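Local coordinates for xanthomonas outer protein D (Xanthomonas euvesicatoria, PDB 2OIX) that is a type III secreted virulence effector whose clan CE cysteine protease domain, inactivated in this construct, in its active form removes SUMO from modified proteins, at residues A[5-10]-A[33-38]; A[11-14]-A[19-22]; A[90-95]-A[160-165]. The protein carries 1 engineered substitution. One frame throughout, in Å; residues are numbered along the deposited sequence.

Interaction 1. Residues A[5-10]-A[33-38]; sequences LLDGHL and ADSQVV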
# COMPACT_ATOMS: atom_id res chain seq x y z
N LEU A 5 -11.09 9.68 -2.85
CA LEU A 5 -10.56 8.81 -3.89
C LEU A 5 -11.24 7.44 -3.87
O LEU A 5 -11.47 6.89 -2.79
CB LEU A 5 -9.04 8.63 -3.73
CG LEU A 5 -8.13 9.85 -3.95
CD1 LEU A 5 -6.67 9.37 -4.10
CD2 LEU A 5 -8.52 10.73 -5.12
N LEU A 6 -11.58 6.92 -5.05
CA LEU A 6 -12.14 5.57 -5.22
C LEU A 6 -11.03 4.57 -5.57
O LEU A 6 -9.92 4.98 -5.87
CB LEU A 6 -13.19 5.58 -6.34
CG LEU A 6 -14.29 6.64 -6.26
CD1 LEU A 6 -15.30 6.47 -7.40
CD2 LEU A 6 -15.01 6.61 -4.94
N ASP A 7 -11.34 3.28 -5.55
CA ASP A 7 -10.38 2.22 -5.91
C ASP A 7 -9.73 2.54 -7.27
O ASP A 7 -8.52 2.37 -7.42
CB ASP A 7 -11.09 0.86 -6.02
CG ASP A 7 -11.65 0.37 -4.68
OD1 ASP A 7 -10.89 -0.22 -3.86
OD2 ASP A 7 -12.88 0.53 -4.47
N GLY A 8 -10.56 2.96 -8.24
CA GLY A 8 -10.12 3.34 -9.59
C GLY A 8 -9.12 4.48 -9.69
O GLY A 8 -8.29 4.50 -10.60
N HIS A 9 -9.20 5.45 -8.79
CA HIS A 9 -8.22 6.52 -8.75
C HIS A 9 -6.88 6.05 -8.28
O HIS A 9 -5.86 6.46 -8.82
CB HIS A 9 -8.69 7.60 -7.82
CG HIS A 9 -9.92 8.30 -8.29
ND1 HIS A 9 -11.13 8.19 -7.65
CD2 HIS A 9 -10.13 9.12 -9.35
CE1 HIS A 9 -12.03 8.92 -8.27
NE2 HIS A 9 -11.46 9.48 -9.32
N LEU A 10 -6.89 5.22 -7.23
CA LEU A 10 -5.66 4.65 -6.69
C LEU A 10 -5.01 3.78 -7.77
O LEU A 10 -3.82 3.94 -8.05
CB LEU A 10 -5.94 3.84 -5.42
CG LEU A 10 -5.83 4.61 -4.07
CD1 LEU A 10 -7.04 5.40 -3.90
CD2 LEU A 10 -5.79 3.58 -2.92
N ALA A 33 -0.36 -3.23 -5.40
CA ALA A 33 -1.59 -4.02 -5.47
C ALA A 33 -2.83 -3.19 -5.79
O ALA A 33 -2.94 -1.96 -5.50
CB ALA A 33 -1.81 -4.88 -4.21
N ASP A 34 -3.73 -3.85 -6.51
CA ASP A 34 -5.05 -3.31 -6.79
C ASP A 34 -5.85 -3.48 -5.50
O ASP A 34 -5.88 -4.58 -4.92
CB ASP A 34 -5.71 -4.13 -7.89
CG ASP A 34 -7.11 -3.67 -8.17
OD1 ASP A 34 -7.29 -2.77 -9.04
OD2 ASP A 34 -8.04 -4.18 -7.54
N SER A 35 -6.53 -2.43 -5.06
CA SER A 35 -7.21 -2.41 -3.76
C SER A 35 -8.41 -3.35 -3.67
O SER A 35 -8.72 -3.85 -2.59
CB SER A 35 -7.60 -0.97 -3.38
OG SER A 35 -8.38 -0.37 -4.39
N GLN A 36 -9.03 -3.65 -4.80
CA GLN A 36 -10.19 -4.51 -4.81
C GLN A 36 -9.69 -5.94 -4.64
O GLN A 36 -10.34 -6.72 -4.00
CB GLN A 36 -10.96 -4.38 -6.11
CG GLN A 36 -11.60 -3.02 -6.28
CD GLN A 36 -12.58 -2.95 -7.42
OE1 GLN A 36 -13.67 -3.45 -7.32
NE2 GLN A 36 -12.21 -2.24 -8.48
N VAL A 37 -8.53 -6.24 -5.23
CA VAL A 37 -7.90 -7.52 -5.01
C VAL A 37 -7.52 -7.69 -3.54
O VAL A 37 -7.63 -8.81 -3.01
CB VAL A 37 -6.71 -7.78 -5.95
CG1 VAL A 37 -6.03 -9.16 -5.64
CG2 VAL A 37 -7.19 -7.77 -7.43
N VAL A 38 -7.01 -6.60 -2.91
CA VAL A 38 -6.73 -6.65 -1.45
C VAL A 38 -8.01 -7.06 -0.65
O VAL A 38 -7.99 -7.96 0.20
CB VAL A 38 -6.12 -5.28 -0.93
CG1 VAL A 38 -5.81 -5.41 0.53
CG2 VAL A 38 -4.81 -5.03 -1.65
O HOH W 1 -6.20 0.32 -6.47
O HOH W 2 -11.88 -2.38 -2.47
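Asp7, in the first turn of helix 7-20, meets Ser35 and Gln36 at the start of helix 35-40. Its CB lies 3.4 Å from Ser35 OG and packs more loosely on Gln36 CG. One bond on, Asp7 CG stands 3.7 Å from Gln36 CG, and the aliphatic root of the glutamine crosses the carboxylate at a slant. At the tip the two oxygens differ. OD1 of Asp7 receives the hydroxyl proton of Ser35 OG at 2.6 Å on its anti lone pair, while OD2 comes no nearer to 33-38 than 4.2 Å, from Gln36 CG. Ser35 OG sits between its own backbone N and carbonyl carbon (chi1 55°), which aims it at Asp7. Water 2 gives OD1 of Asp7 a second donor at 2.8 Å, and water 1 joins Asp7 O to Ser35 N. Next door, Asp34 N-caps helix 35-40, its OD2 accepting from Gln36 N and Val37 N. The contact thus pairs the beginnings of two helices by a buried serine and a carboxylate. Trp76 of strand 75-82 touches both Asp7 and Ser35, Asn70 of strand 64-71 also borders Asp7, and Val37 faces helix 46-57.

Interaction 2. Residues A[11-14]-A[19-22]; sequences RAYT and RRLR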
# COMPACT_ATOMS: atom_id res chain seq x y z
N ARG A 11 -5.80 2.89 -8.38
CA ARG A 11 -5.34 2.07 -9.49
C ARG A 11 -4.72 2.85 -10.66
O ARG A 11 -3.67 2.45 -11.19
CB ARG A 11 -6.47 1.18 -10.02
CG ARG A 11 -6.04 0.25 -11.13
CD ARG A 11 -5.08 -0.82 -10.60
NE ARG A 11 -4.45 -1.58 -11.68
CZ ARG A 11 -4.86 -2.77 -12.12
NH1 ARG A 11 -5.90 -3.39 -11.55
NH2 ARG A 11 -4.22 -3.36 -13.12
N ALA A 12 -5.35 3.96 -11.06
CA ALA A 12 -4.87 4.78 -12.16
C ALA A 12 -3.55 5.46 -11.79
O ALA A 12 -2.62 5.57 -12.60
CB ALA A 12 -5.93 5.85 -12.55
N TYR A 13 -3.47 5.92 -10.54
CA TYR A 13 -2.24 6.52 -10.06
C TYR A 13 -1.11 5.48 -10.00
O TYR A 13 -0.00 5.74 -10.49
CB TYR A 13 -2.45 7.18 -8.71
CG TYR A 13 -1.28 8.06 -8.31
CD1 TYR A 13 -1.32 9.45 -8.49
CD2 TYR A 13 -0.12 7.50 -7.77
CE1 TYR A 13 -0.24 10.26 -8.11
CE2 TYR A 13 0.97 8.30 -7.41
CZ TYR A 13 0.89 9.66 -7.56
OH TYR A 13 1.98 10.43 -7.21
N THR A 14 -1.37 4.31 -9.44
CA THR A 14 -0.29 3.32 -9.31
C THR A 14 0.11 2.68 -10.65
O THR A 14 1.30 2.34 -10.84
CB THR A 14 -0.54 2.29 -8.21
OG1 THR A 14 -1.69 1.51 -8.53
CG2 THR A 14 -0.69 2.95 -6.83
N ARG A 19 4.52 2.89 -14.69
CA ARG A 19 5.03 3.27 -16.00
C ARG A 19 6.20 4.24 -15.87
O ARG A 19 7.20 4.13 -16.60
CB ARG A 19 3.93 3.90 -16.85
CG ARG A 19 2.89 2.90 -17.33
CD ARG A 19 1.71 3.61 -17.99
NE ARG A 19 0.44 2.93 -17.68
CZ ARG A 19 -0.70 3.56 -17.35
NH1 ARG A 19 -0.74 4.89 -17.25
NH2 ARG A 19 -1.79 2.85 -17.10
N ARG A 20 6.06 5.20 -14.93
CA ARG A 20 7.12 6.16 -14.70
C ARG A 20 8.40 5.49 -14.20
O ARG A 20 9.49 5.89 -14.60
CB ARG A 20 6.65 7.32 -13.80
CG ARG A 20 5.60 8.21 -14.47
CD ARG A 20 5.26 9.42 -13.62
NE ARG A 20 4.38 9.09 -12.49
CZ ARG A 20 4.71 9.18 -11.20
NH1 ARG A 20 5.92 9.59 -10.81
NH2 ARG A 20 3.81 8.84 -10.28
N LEU A 21 8.27 4.45 -13.39
CA LEU A 21 9.41 3.74 -12.80
C LEU A 21 10.04 2.65 -13.68
O LEU A 21 11.05 2.06 -13.31
CB LEU A 21 9.00 3.10 -11.45
CG LEU A 21 8.39 4.02 -10.39
CD1 LEU A 21 8.24 3.27 -9.07
CD2 LEU A 21 9.20 5.34 -10.19
N ARG A 22 9.43 2.39 -14.83
CA ARG A 22 9.88 1.30 -15.70
C ARG A 22 11.37 1.35 -16.06
O ARG A 22 11.88 2.35 -16.56
CB ARG A 22 9.03 1.23 -16.96
CG ARG A 22 7.90 0.24 -16.85
CD ARG A 22 7.54 -0.28 -18.21
NE ARG A 22 6.58 0.59 -18.89
CZ ARG A 22 6.37 0.61 -20.21
NH1 ARG A 22 7.07 -0.17 -21.03
NH2 ARG A 22 5.46 1.44 -20.70
O HOH W 3 -3.02 5.02 -15.31
O HOH W 4 1.18 8.46 -11.03
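Tyr13 and Arg20 come together seven residues apart, two turns along one helix, where the arginine NH2 approaches the tyrosine OH to 3.9 Å. That is the direct touch: Arg20 NH2 is also 4.1 Å from Tyr13 CE2, and the ring and guanidinium planes stand 76° apart. Arg20 gets there by bending at chi3 (-76°), which turns its tip back toward the preceding turns. Two waters bridge the turns. Water 4 donates to Tyr13 O at 3.0 Å and accepts from Arg20 NH2 at 2.8 Å, in the guanidinium plane; it also rests 3.4 Å above the plane of the Tyr13 ring, over its centre. Both segments belong to helix 7-20, and the same i to i+7 spacing recurs on its more exposed flank, where water 3 links Ala12 O (2.8 Å) with Arg19 NH1 (3.0 Å). Charged and hydroxyl partners lie beyond the segments. Glu145 of helix 136-153 forms a salt bridge with Arg20 NH2 and a hydrogen bond with Tyr13 OH, which is also bonded to Arg177 NH1 of helix 171-179. Within the helix, Asp16 takes the NE of Arg20 and probably helps fix the rotation of the guanidinium group.

Interaction 3. Residues A[90-95]-A[160-165]; sequences AAYHYD and GGRDLT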
# COMPACT_ATOMS: atom_id res chain seq x y z
N ALA A 90 8.80 -8.67 6.74
CA ALA A 90 8.50 -7.46 7.47
C ALA A 90 7.24 -6.85 6.87
O ALA A 90 6.99 -6.98 5.65
CB ALA A 90 9.65 -6.50 7.36
N ALA A 91 6.41 -6.25 7.72
CA ALA A 91 5.14 -5.64 7.29
C ALA A 91 4.92 -4.35 8.08
O ALA A 91 5.25 -4.29 9.30
CB ALA A 91 4.00 -6.67 7.51
N TYR A 92 4.44 -3.29 7.39
CA TYR A 92 4.37 -1.96 7.92
C TYR A 92 3.00 -1.38 7.60
O TYR A 92 2.56 -1.42 6.43
CB TYR A 92 5.39 -1.04 7.24
CG TYR A 92 6.81 -1.61 7.29
CD1 TYR A 92 7.67 -1.33 8.39
CD2 TYR A 92 7.31 -2.41 6.24
CE1 TYR A 92 8.99 -1.89 8.45
CE2 TYR A 92 8.66 -2.97 6.29
CZ TYR A 92 9.45 -2.70 7.41
OH TYR A 92 10.70 -3.16 7.46
N HIS A 93 2.30 -0.90 8.62
CA HIS A 93 1.00 -0.25 8.41
C HIS A 93 1.02 1.24 8.71
O HIS A 93 1.44 1.66 9.81
CB HIS A 93 -0.08 -1.00 9.24
CG HIS A 93 -1.48 -0.49 8.99
ND1 HIS A 93 -2.32 -0.08 10.00
CD2 HIS A 93 -2.19 -0.35 7.84
CE1 HIS A 93 -3.47 0.33 9.49
NE2 HIS A 93 -3.41 0.20 8.17
N TYR A 94 0.58 2.05 7.73
CA TYR A 94 0.55 3.52 7.81
C TYR A 94 -0.92 3.97 7.76
O TYR A 94 -1.64 3.69 6.78
CB TYR A 94 1.34 4.17 6.68
CG TYR A 94 2.80 3.66 6.51
CD1 TYR A 94 3.85 4.33 7.12
CD2 TYR A 94 3.11 2.59 5.67
CE1 TYR A 94 5.18 3.94 6.97
CE2 TYR A 94 4.46 2.15 5.49
CZ TYR A 94 5.50 2.86 6.15
OH TYR A 94 6.81 2.49 6.01
N ASP A 95 -1.35 4.60 8.83
CA ASP A 95 -2.70 5.14 8.92
C ASP A 95 -2.65 6.62 9.28
O ASP A 95 -2.07 6.99 10.30
CB ASP A 95 -3.50 4.32 9.94
CG ASP A 95 -4.98 4.73 10.03
OD1 ASP A 95 -5.76 3.96 10.63
OD2 ASP A 95 -5.36 5.81 9.54
N GLY A 160 15.37 4.12 9.60
CA GLY A 160 14.54 5.28 9.30
C GLY A 160 14.07 5.34 7.85
O GLY A 160 13.29 6.19 7.50
N GLY A 161 14.51 4.41 7.01
CA GLY A 161 14.17 4.46 5.59
C GLY A 161 12.71 4.18 5.26
O GLY A 161 12.30 4.34 4.15
N ARG A 162 11.91 3.78 6.23
CA ARG A 162 10.49 3.50 5.97
C ARG A 162 9.63 4.49 6.77
O ARG A 162 8.41 4.33 6.88
CB ARG A 162 10.20 2.04 6.36
CG ARG A 162 10.66 1.01 5.28
CD ARG A 162 11.41 -0.17 5.89
NE ARG A 162 12.79 0.17 6.22
CZ ARG A 162 13.46 -0.26 7.29
NH1 ARG A 162 12.89 -1.08 8.15
NH2 ARG A 162 14.71 0.14 7.48
N ASP A 163 10.24 5.57 7.26
CA ASP A 163 9.51 6.58 8.05
C ASP A 163 8.80 7.49 7.09
O ASP A 163 9.42 8.02 6.18
CB ASP A 163 10.49 7.40 8.93
CG ASP A 163 9.79 8.26 10.00
OD1 ASP A 163 8.61 8.58 9.89
OD2 ASP A 163 10.45 8.64 11.00
N LEU A 164 7.51 7.73 7.33
CA LEU A 164 6.70 8.63 6.47
C LEU A 164 6.09 9.78 7.26
O LEU A 164 5.14 10.43 6.78
CB LEU A 164 5.60 7.83 5.73
CG LEU A 164 6.03 6.82 4.64
CD1 LEU A 164 4.82 6.11 3.95
CD2 LEU A 164 6.88 7.57 3.59
N THR A 165 6.62 10.05 8.45
CA THR A 165 6.12 11.09 9.36
C THR A 165 6.00 12.43 8.64
O THR A 165 5.01 13.16 8.78
CB THR A 165 7.04 11.22 10.61
OG1 THR A 165 7.22 9.94 11.23
CG2 THR A 165 6.45 12.14 11.63
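Tyr94 OH gives its proton to the backbone O of Arg162 at 2.6 Å, a short bond made in the carbonyl plane on a lone pair, with a C=O to donor angle of 132°. The oxygen arrives at the edge of the tyrosine ring, and Arg162 CB lies 3.4 Å from the same Tyr94 OH. Over one face of this ring comes Leu164: its CD1 is 3.8 Å from the Tyr94 centroid and nearly on the ring normal, a CH-pi contact, while the side chains cross at about a right angle. One phenol ring therefore takes a polar partner at its edge and a methyl on its face. Two residues earlier on strand 90-94, Tyr92 points to the same side and meets the Arg162 side chain. There the methylene CD of Arg162 packs 3.5 Å from Tyr92 CZ, and NH1 of Arg162 donates to Tyr92 OH at 3.1 Å, in a bond bent to 143° and tilted from the guanidinium plane. Bends at chi2 (134°) and chi3 fold the arginine over the ring and bring NH1 to the phenol oxygen. The other nitrogens turn to the loop itself, NE to Phe156 O and NH2 to Tyr158 O. Gly160 to Asp163 make a type I turn, and Asp163 OD1 accepts from Thr165 N in an Asx turn. Met125 of the neighbouring edge strand touches both tyrosines, and Leu147 of helix 136-153 touches Tyr94 and Leu164. Asp95 is hydrogen-bonded through OD2 to His75 NE2, consistent with the His-Asp pair of Ulp1-type proteases. Each Arg162 guanidinium nitrogen donates to an uncharged oxygen, so phenol and peptide dipoles, rather than a carboxylate at these bonds, probably stabilise its positive charge.

In the fold
From the N terminus, the chain enters helix 7-20, whose first turn later meets helix 35-40 in interaction 1, closing a loop of 22 intervening residues. Interaction 2 falls wholly within that loop, being a short link along helix 7-20 itself, and the two touch where Asp34 OD1 makes a salt bridge with Arg11 NH1. Interaction 3 opens only afterwards, with strand 90-94, and closes 64 residues later in the loop between helices 136-153 and 171-179. Its centre is about 20 Å from that of interaction 1, across the centre of the chain. Together the contacts tie the N-terminal helix to the start of helix 35-40, and the sheet to the loop after helix 136-153.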